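Local coordinates for nuclear inclusion protein A (Tobacco vein mottling virus, PDB 3MMG) that probably acts as a cysteine peptidase, a 3C-type viral protease that hydrolyses peptide bonds at specific sequences, at residues A16-L21 against R31-G36; G149-P154 against G165-T170; I57-G62 against K89-F94. The protein carries 3 engineered substitutions. All blocks are in the same frame, centred on the assembly; numbering follows the deposited sequence. Where two conformers were deposited one is given.

Overall arrangement
From the N terminus, contact 1 comes first and closes the short hairpin between 16-21 and 31-36. Contact 3 follows, folding the loop 89-94 back onto 57-62, and contact 2 comes last, setting 149-154 against strand 163-171. The three loops run in series, so none nests in or crosses another. Contacts 1 and 3 belong to the N-terminal sheet, where strands 18-25 and 54-59 are neighbours and Leu20 N lies 2.9 Å from Lys58 O. Contact 2 belongs to the C-terminal barrel and meets contact 1 where the two halves join, with Phe33 N 2.9 Å from Ala151 O. Contacts 2 and 3 do not touch, their nearest atoms being about 11 Å apart.

Contact 1. Residues A16-L21 against R31-G36; sequences ACVCLL and RLFGIG
The first hairpin of the N-terminal sheet pairs strands 18-25 and 28-37 antiparallel, and five backbone hydrogen bonds hold this part of it. At one end Gly36 N gives a nearly straight bond to Cys17 O (2.8 Å, 176° at the hydrogen). Cys19 and Gly34 then form a hydrogen-bonded pair, Cys19 N reaching Gly34 O at 2.9 Å and Gly34 N returning to Cys19 O at 3.0 Å. Leu21 and Leu32 repeat the pattern, with Leu21 N to Leu32 O at 2.8 Å and Leu32 N to Leu21 O at 2.9 Å. Val18 with Ile35 and Leu20 with Phe33 are the non-hydrogen-bonded pairs between them; there Phe33 CA brings a CA-H...O contact to Cys19 O, 3.3 Å away.

The two faces do different work. Cys19, Leu21 and Leu32 share one face. Leu21 CG stands anti to its own carbonyl carbon (chi1 -54°) and chi2 is extended at 176°, so CD1 reaches the neighbouring strand beside Gly34 CA, where the glycine has no side chain to compete for the place. On this side Leu21 also meets Ile57, Ile41 and Ala43 of the adjoining strands. Val18, Leu20, Phe33 and Ile35 are on the other face. Val18 CG1 crosses to Phe33 CD2 at 3.7 Å. Val18, Leu20 and Phe33 continue onto Thr114, Phe116 and Ser113 of strand 109-116, so this face looks toward the second barrel. One side of the hairpin thus packs largely against neighbouring strands of its own sheet, while Val18, Leu20 and Phe33 on the other reach the second barrel, the arrangement of a strand pair in the N-terminal barrel of the two-barrel, chymotrypsin-like fold of clan PA.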
loop_
_atom_site.group_PDB
_atom_site.type_symbol
_atom_site.label_atom_id
_atom_site.label_comp_id
_atom_site.label_asym_id
_atom_site.label_seq_id
_atom_site.Cartn_x
_atom_site.Cartn_y
_atom_site.Cartn_z
ATOM N N ALA A 16 10.201 8.724 -2.513
ATOM C CA ALA A 16 10.737 8.590 -3.871
ATOM C C ALA A 16 10.206 7.340 -4.595
ATOM O O ALA A 16 10.251 7.279 -5.818
ATOM C CB ALA A 16 12.254 8.592 -3.851
ATOM N N CYS A 17 9.746 6.344 -3.825
ATOM C CA CYS A 17 9.209 5.092 -4.350
ATOM C C CYS A 17 7.691 5.023 -4.340
ATOM O O CYS A 17 7.106 4.052 -4.806
ATOM C CB CYS A 17 9.777 3.924 -3.551
ATOM S SG CYS A 17 11.569 3.791 -3.786
ATOM N N VAL A 18 7.031 6.057 -3.829
ATOM C CA VAL A 18 5.585 6.053 -3.820
ATOM C C VAL A 18 5.079 6.426 -5.202
ATOM O O VAL A 18 5.629 7.337 -5.843
ATOM C CB VAL A 18 5.033 7.011 -2.741
ATOM C CG1 VAL A 18 3.516 7.187 -2.890
ATOM C CG2 VAL A 18 5.380 6.468 -1.365
ATOM N N CYS A 19 4.043 5.709 -5.649
ATOM C CA CYS A 19 3.419 5.902 -6.973
ATOM C C CYS A 19 1.959 6.322 -6.824
ATOM O O CYS A 19 1.314 6.046 -5.792
ATOM C CB CYS A 19 3.388 4.585 -7.746
ATOM S SG CYS A 19 4.925 3.692 -7.940
ATOM N N LEU A 20 1.424 6.945 -7.866
ATOM C CA LEU A 20 -0.029 7.103 -7.971
ATOM C C LEU A 20 -0.567 6.018 -8.885
ATOM O O LEU A 20 -0.025 5.786 -9.959
ATOM C CB LEU A 20 -0.448 8.471 -8.515
ATOM C CG LEU A 20 -0.022 9.753 -7.805
ATOM C CD1 LEU A 20 -0.494 10.964 -8.611
ATOM C CD2 LEU A 20 -0.588 9.811 -6.432
ATOM N N LEU A 21 -1.626 5.343 -8.447
ATOM C CA LEU A 21 -2.240 4.283 -9.236
ATOM C C LEU A 21 -3.669 4.682 -9.618
ATOM O O LEU A 21 -4.468 5.056 -8.761
ATOM C CB LEU A 21 -2.225 2.960 -8.450
ATOM C CG LEU A 21 -0.862 2.493 -7.932
ATOM C CD1 LEU A 21 -1.043 1.222 -7.097
ATOM C CD2 LEU A 21 0.091 2.258 -9.062
ATOM N N ARG A 31 -8.604 5.369 -7.548
ATOM C CA ARG A 31 -7.354 6.136 -7.402
ATOM C C ARG A 31 -6.733 5.838 -6.041
ATOM O O ARG A 31 -7.304 6.182 -5.007
ATOM C CB ARG A 31 -7.628 7.627 -7.530
ATOM C CG ARG A 31 -8.211 8.038 -8.864
ATOM C CD ARG A 31 -7.183 8.728 -9.740
ATOM N NE ARG A 31 -7.854 9.623 -10.663
ATOM C CZ ARG A 31 -7.273 10.601 -11.354
ATOM N NH1 ARG A 31 -5.966 10.832 -11.272
ATOM N NH2 ARG A 31 -8.015 11.345 -12.150
ATOM N N LEU A 32 -5.582 5.171 -6.060
ATOM C CA LEU A 32 -4.866 4.772 -4.846
ATOM C C LEU A 32 -3.381 5.125 -4.976
ATOM O O LEU A 32 -2.951 5.701 -5.986
ATOM C CB LEU A 32 -5.030 3.253 -4.593
ATOM C CG LEU A 32 -6.379 2.524 -4.581
ATOM C CD1 LEU A 32 -6.253 1.212 -3.800
ATOM C CD2 LEU A 32 -7.458 3.345 -3.965
ATOM N N PHE A 33 -2.613 4.793 -3.940
ATOM C CA PHE A 33 -1.151 4.885 -3.993
ATOM C C PHE A 33 -0.566 3.484 -4.029
ATOM O O PHE A 33 -1.244 2.500 -3.648
ATOM C CB PHE A 33 -0.639 5.638 -2.769
ATOM C CG PHE A 33 -0.952 7.109 -2.791
ATOM C CD1 PHE A 33 -2.168 7.589 -2.316
ATOM C CD2 PHE A 33 -0.027 8.000 -3.331
ATOM C CE1 PHE A 33 -2.475 8.959 -2.352
ATOM C CE2 PHE A 33 -0.318 9.371 -3.367
ATOM C CZ PHE A 33 -1.544 9.845 -2.865
ATOM N N GLY A 34 0.680 3.397 -4.477
ATOM C CA GLY A 34 1.445 2.159 -4.424
ATOM C C GLY A 34 2.891 2.417 -4.037
ATOM O O GLY A 34 3.318 3.578 -3.883
ATOM N N ILE A 35 3.641 1.333 -3.872
ATOM C CA ILE A 35 5.074 1.393 -3.576
ATOM C C ILE A 35 5.864 0.656 -4.663
ATOM O O ILE A 35 5.628 -0.517 -4.888
ATOM C CB ILE A 35 5.383 0.718 -2.214
ATOM C CG1 ILE A 35 4.536 1.339 -1.101
ATOM C CG2 ILE A 35 6.910 0.825 -1.876
ATOM C CD1 ILE A 35 4.565 0.567 0.232
ATOM N N GLY A 36 6.775 1.338 -5.339
ATOM C CA GLY A 36 7.654 0.675 -6.310
ATOM C C GLY A 36 8.869 0.038 -5.660
ATOM O O GLY A 36 9.452 0.580 -4.708
#

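Contact 2. Residues G149-P154 against G165-T170; sequences GQAGSP and GIHSLT. Engineered in segment 149-154: Ala151 (natural residue Cys).
His167 holds CG opposite its backbone N (chi1 179°), a turn that carries the imidazole alongside Gln150 and Ala151; CD2 comes to 3.8 Å from Ala151 CA, and Ala151 N sits at the ring edge, in its plane. Ile166 has CG1 wedged between backbone N and carbonyl carbon (chi1 52°), leaving CG2 to press on Gly152 O at 3.4 Å. Residues 149-152 carry the Gly-X-Cys-Gly motif of 3C-type proteases, with the natural cysteine replaced by the engineered Ala151. That position is where this family carries its nucleophile, and in relatives the backbone here forms the oxyanion hole.

A type II turn from Gln150 to Ser153 shapes the loop, Gly152 taking the positive phi (96°) at its third position. Two backbone bonds fasten the turn to strand 163-171: Gly152 N to His167 O, 2.9 Å, and His167 N to Ser153 O, also 2.9 Å. His167 O is gripped a second time by Asn44 ND2. At the imidazole, ND1 bonds to His142 NE2, while NE2 bonds a polar side chain of the bound peptide, consistent with His167 reading the residue before the cut as in related proteases. Ser168 OG turns to Asp81 OD2.

Gln150 O is held twice from one face of its carbonyl plane, by Ser153 N at 3.1 Å and by Ser153 OG at 2.7 Å, which ties both the amide and the hydroxyl of Ser153 to the first residue of the turn.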
loop_
_atom_site.group_PDB
_atom_site.type_symbol
_atom_site.label_atom_id
_atom_site.label_comp_id
_atom_site.label_asym_id
_atom_site.label_seq_id
_atom_site.Cartn_x
_atom_site.Cartn_y
_atom_site.Cartn_z
ATOM N N GLY A 149 -8.854 7.765 -1.426
ATOM C CA GLY A 149 -7.770 8.071 -2.336
ATOM C C GLY A 149 -6.420 7.728 -1.732
ATOM O O GLY A 149 -5.445 7.582 -2.455
ATOM N N GLN A 150 -6.357 7.615 -0.407
ATOM C CA GLN A 150 -5.065 7.430 0.261
ATOM C C GLN A 150 -4.733 5.983 0.604
ATOM O O GLN A 150 -3.663 5.691 1.179
ATOM C CB GLN A 150 -4.994 8.318 1.511
ATOM C CG GLN A 150 -4.805 9.801 1.184
ATOM C CD GLN A 150 -4.610 10.615 2.432
ATOM O OE1 GLN A 150 -5.574 11.038 3.054
ATOM N NE2 GLN A 150 -3.348 10.810 2.827
ATOM N N ALA A 151 -5.634 5.061 0.265
ATOM C CA ALA A 151 -5.281 3.636 0.420
ATOM C C ALA A 151 -3.995 3.363 -0.370
ATOM O O ALA A 151 -3.768 3.937 -1.456
ATOM C CB ALA A 151 -6.406 2.713 0.001
ATOM N N GLY A 152 -3.140 2.526 0.197
ATOM C CA GLY A 152 -1.857 2.187 -0.436
ATOM C C GLY A 152 -0.692 3.013 0.056
ATOM O O GLY A 152 0.475 2.669 -0.227
ATOM N N SER A 153 -0.982 4.089 0.795
ATOM C CA SER A 153 0.058 4.938 1.385
ATOM C C SER A 153 0.812 4.155 2.447
ATOM O O SER A 153 0.185 3.529 3.324
ATOM C CB SER A 153 -0.538 6.225 1.972
ATOM O OG SER A 153 -1.273 6.951 0.978
ATOM N N PRO A 154 2.150 4.151 2.376
ATOM C CA PRO A 154 2.897 3.437 3.421
ATOM C C PRO A 154 2.738 4.014 4.827
ATOM O O PRO A 154 2.684 5.235 5.011
ATOM C CB PRO A 154 4.363 3.552 2.980
ATOM C CG PRO A 154 4.408 4.713 2.042
ATOM C CD PRO A 154 3.038 4.763 1.366
ATOM N N GLY A 165 3.295 -1.378 6.693
ATOM C CA GLY A 165 1.977 -1.695 6.139
ATOM C C GLY A 165 1.596 -0.628 5.143
ATOM O O GLY A 165 2.344 0.330 4.925
ATOM N N ILE A 166 0.420 -0.788 4.557
ATOM C CA ILE A 166 -0.153 0.242 3.691
ATOM C C ILE A 166 -1.598 0.515 4.082
ATOM O O ILE A 166 -2.301 -0.385 4.570
ATOM C CB ILE A 166 -0.071 -0.133 2.189
ATOM C CG1 ILE A 166 -0.662 -1.521 1.916
ATOM C CG2 ILE A 166 1.389 -0.021 1.722
ATOM C CD1 ILE A 166 -0.876 -1.834 0.415
ATOM N N HIS A 167 -2.028 1.763 3.910
ATOM C CA HIS A 167 -3.377 2.114 4.371
ATOM C C HIS A 167 -4.453 1.306 3.617
ATOM O O HIS A 167 -4.274 1.027 2.447
ATOM C CB HIS A 167 -3.632 3.615 4.260
ATOM C CG HIS A 167 -5.014 3.987 4.700
ATOM N ND1 HIS A 167 -5.452 3.780 5.995
ATOM C CD2 HIS A 167 -6.047 4.553 4.033
ATOM C CE1 HIS A 167 -6.704 4.197 6.102
ATOM N NE2 HIS A 167 -7.096 4.653 4.917
ATOM N N SER A 168 -5.563 0.941 4.281
ATOM C CA SER A 168 -6.548 0.069 3.644
ATOM C C SER A 168 -8.022 0.443 3.875
ATOM O O SER A 168 -8.744 0.653 2.917
ATOM C CB SER A 168 -6.310 -1.398 4.044
ATOM O OG SER A 168 -7.308 -2.250 3.482
ATOM N N LEU A 169 -8.434 0.517 5.142
ATOM C CA LEU A 169 -9.852 0.548 5.529
ATOM C C LEU A 169 -10.166 1.744 6.356
ATOM O O LEU A 169 -9.306 2.285 7.050
ATOM C CB LEU A 169 -10.213 -0.639 6.437
ATOM C CG LEU A 169 -10.110 -2.096 6.058
ATOM C CD1 LEU A 169 -10.477 -2.915 7.285
ATOM C CD2 LEU A 169 -11.066 -2.378 4.885
ATOM N N THR A 170 -11.456 2.091 6.345
ATOM C CA THR A 170 -12.031 2.980 7.328
ATOM C C THR A 170 -13.396 2.411 7.739
ATOM O O THR A 170 -14.063 1.705 6.971
ATOM C CB THR A 170 -12.137 4.436 6.806
ATOM O OG1 THR A 170 -12.507 5.310 7.882
ATOM C CG2 THR A 170 -13.149 4.552 5.668
#

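Contact 3. Residues I57-G62 against K89-F94; sequences IKTMHG and KDFPPF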
loop_
_atom_site.group_PDB
_atom_site.type_symbol
_atom_site.label_atom_id
_atom_site.label_comp_id
_atom_site.label_asym_id
_atom_site.label_seq_id
_atom_site.Cartn_x
_atom_site.Cartn_y
_atom_site.Cartn_z
ATOM N N ILE A 57 0.244 4.330 -13.975
ATOM C CA ILE A 57 1.116 4.398 -12.810
ATOM C C ILE A 57 1.980 5.646 -12.938
ATOM O O ILE A 57 2.805 5.729 -13.863
ATOM C CB ILE A 57 2.003 3.149 -12.743
ATOM C CG1 ILE A 57 1.116 1.895 -12.736
ATOM C CG2 ILE A 57 2.948 3.226 -11.517
ATOM C CD1 ILE A 57 1.484 0.842 -13.762
ATOM N N LYS A 58 1.806 6.595 -12.021
ATOM C CA LYS A 58 2.618 7.809 -12.025
ATOM C C LYS A 58 3.717 7.707 -10.990
ATOM O O LYS A 58 3.444 7.405 -9.833
ATOM C CB LYS A 58 1.797 9.071 -11.812
ATOM C CG LYS A 58 2.631 10.344 -12.038
ATOM C CD LYS A 58 1.768 11.590 -12.107
ATOM C CE LYS A 58 2.606 12.808 -12.516
ATOM N NZ LYS A 58 3.200 12.725 -13.914
ATOM N N THR A 59 4.952 7.938 -11.428
ATOM C CA THR A 59 6.122 7.803 -10.563
ATOM C C THR A 59 7.030 9.042 -10.659
ATOM O O THR A 59 6.878 9.856 -11.559
ATOM C CB THR A 59 6.969 6.557 -10.936
ATOM O OG1 THR A 59 7.807 6.861 -12.063
ATOM C CG2 THR A 59 6.085 5.378 -11.270
ATOM N N MET A 60 8.018 9.130 -9.782
ATOM C CA MET A 60 8.952 10.261 -9.841
ATOM C C MET A 60 9.789 10.257 -11.112
ATOM O O MET A 60 10.373 11.317 -11.475
ATOM C CB MET A 60 9.870 10.301 -8.597
ATOM C CG MET A 60 10.898 9.208 -8.512
ATOM S SD MET A 60 12.194 9.588 -7.305
ATOM C CE MET A 60 12.085 11.335 -7.178
ATOM N N HIS A 61 9.864 9.093 -11.770
ATOM C CA HIS A 61 10.712 8.935 -12.960
ATOM C C HIS A 61 9.922 8.659 -14.246
ATOM O O HIS A 61 10.506 8.266 -15.272
ATOM C CB HIS A 61 11.821 7.897 -12.730
ATOM C CG HIS A 61 11.325 6.502 -12.453
ATOM N ND1 HIS A 61 10.912 6.084 -11.204
ATOM C CD2 HIS A 61 11.238 5.413 -13.256
ATOM C CE1 HIS A 61 10.558 4.808 -11.257
ATOM N NE2 HIS A 61 10.755 4.373 -12.490
ATOM N N GLY A 62 8.610 8.872 -14.192
ATOM C CA GLY A 62 7.800 8.863 -15.409
ATOM C C GLY A 62 6.378 8.431 -15.130
ATOM O O GLY A 62 6.050 8.031 -14.000
ATOM N N LYS A 89 9.213 -5.348 -19.154
ATOM C CA LYS A 89 10.619 -4.969 -19.222
ATOM C C LYS A 89 10.841 -3.490 -19.622
ATOM O O LYS A 89 11.832 -2.874 -19.204
ATOM C CB LYS A 89 11.390 -5.942 -20.130
ATOM C CG LYS A 89 12.910 -5.837 -19.991
ATOM C CD LYS A 89 13.618 -6.957 -20.747
ATOM C CE LYS A 89 15.138 -6.772 -20.612
ATOM N NZ LYS A 89 15.897 -7.854 -21.302
ATOM N N ASP A 90 9.910 -2.913 -20.395
ATOM C CA ASP A 90 10.020 -1.500 -20.810
ATOM C C ASP A 90 9.589 -0.478 -19.734
ATOM O O ASP A 90 9.641 0.754 -19.940
ATOM C CB ASP A 90 9.272 -1.269 -22.121
ATOM C CG ASP A 90 10.021 -1.848 -23.316
ATOM O OD1 ASP A 90 11.105 -1.322 -23.647
ATOM O OD2 ASP A 90 9.520 -2.823 -23.888
ATOM N N PHE A 91 9.142 -0.979 -18.586
ATOM C CA PHE A 91 8.833 -0.097 -17.467
ATOM C C PHE A 91 10.141 0.045 -16.698
ATOM O O PHE A 91 10.699 -0.961 -16.265
ATOM C CB PHE A 91 7.781 -0.786 -16.592
ATOM C CG PHE A 91 7.285 0.065 -15.450
ATOM C CD1 PHE A 91 5.998 0.600 -15.485
ATOM C CD2 PHE A 91 8.097 0.314 -14.345
ATOM C CE1 PHE A 91 5.518 1.384 -14.414
ATOM C CE2 PHE A 91 7.643 1.109 -13.272
ATOM C CZ PHE A 91 6.351 1.636 -13.316
ATOM N N PRO A 92 10.650 1.290 -16.532
ATOM C CA PRO A 92 11.931 1.491 -15.865
ATOM C C PRO A 92 11.805 1.174 -14.363
ATOM O O PRO A 92 10.928 1.715 -13.693
ATOM C CB PRO A 92 12.216 2.990 -16.092
ATOM C CG PRO A 92 10.906 3.610 -16.268
ATOM C CD PRO A 92 10.029 2.568 -16.943
ATOM N N PRO A 93 12.634 0.255 -13.852
ATOM C CA PRO A 93 12.443 -0.165 -12.456
ATOM C C PRO A 93 12.849 0.839 -11.383
ATOM O O PRO A 93 13.625 1.765 -11.636
ATOM C CB PRO A 93 13.336 -1.397 -12.329
ATOM C CG PRO A 93 14.364 -1.229 -13.367
ATOM C CD PRO A 93 13.706 -0.506 -14.514
ATOM N N PHE A 94 12.294 0.629 -10.190
ATOM C CA PHE A 94 12.658 1.353 -8.967
ATOM C C PHE A 94 13.904 0.701 -8.341
ATOM O O PHE A 94 14.251 -0.430 -8.691
ATOM C CB PHE A 94 11.502 1.209 -7.976
ATOM C CG PHE A 94 10.271 1.963 -8.359
ATOM C CD1 PHE A 94 9.323 1.390 -9.226
ATOM C CD2 PHE A 94 10.043 3.247 -7.857
ATOM C CE1 PHE A 94 8.135 2.083 -9.558
ATOM C CE2 PHE A 94 8.874 3.968 -8.208
ATOM C CZ PHE A 94 7.932 3.397 -9.050
#
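The His61 ring stands edge-on over Phe94 in a T-shaped pair, planes at 81° and centroids 4.8 Å apart, with His61 CE1 3.5 Å above the centre of the phenyl face. Farther round the imidazole edge, NE2 donates to Pro92 O at 2.9 Å; the oxygen lies close to the ring plane, although the donor sits above the plane of the Pro92 carbonyl. Thr59 OG1 lies over one face of the imidazole toward its rim, and Phe94 CE1 meets the edge of the Phe91 ring in its plane. The proline ring adds an apolar touch, Pro92 CG to His61 CD2 at 3.5 Å.

His61 is presented by the type I turn Thr59-Gly62 that joins strands 54-59 and 62-68 into a hairpin. Thr59 makes it an ST turn as well: OG1 accepts from His61 N at 3.0 Å and donates to Gly62 O at 2.9 Å. With OG1 between backbone N and carbonyl carbon (chi1 81°), the methyl CG2 is left to meet Phe94 CZ at 3.5 Å. Two residues earlier on the same side of the strand, Ile57 CD1 meets Phe91 CE1, 4.1 Å away, while Phe94 extends onto Cys19 of strand 18-25.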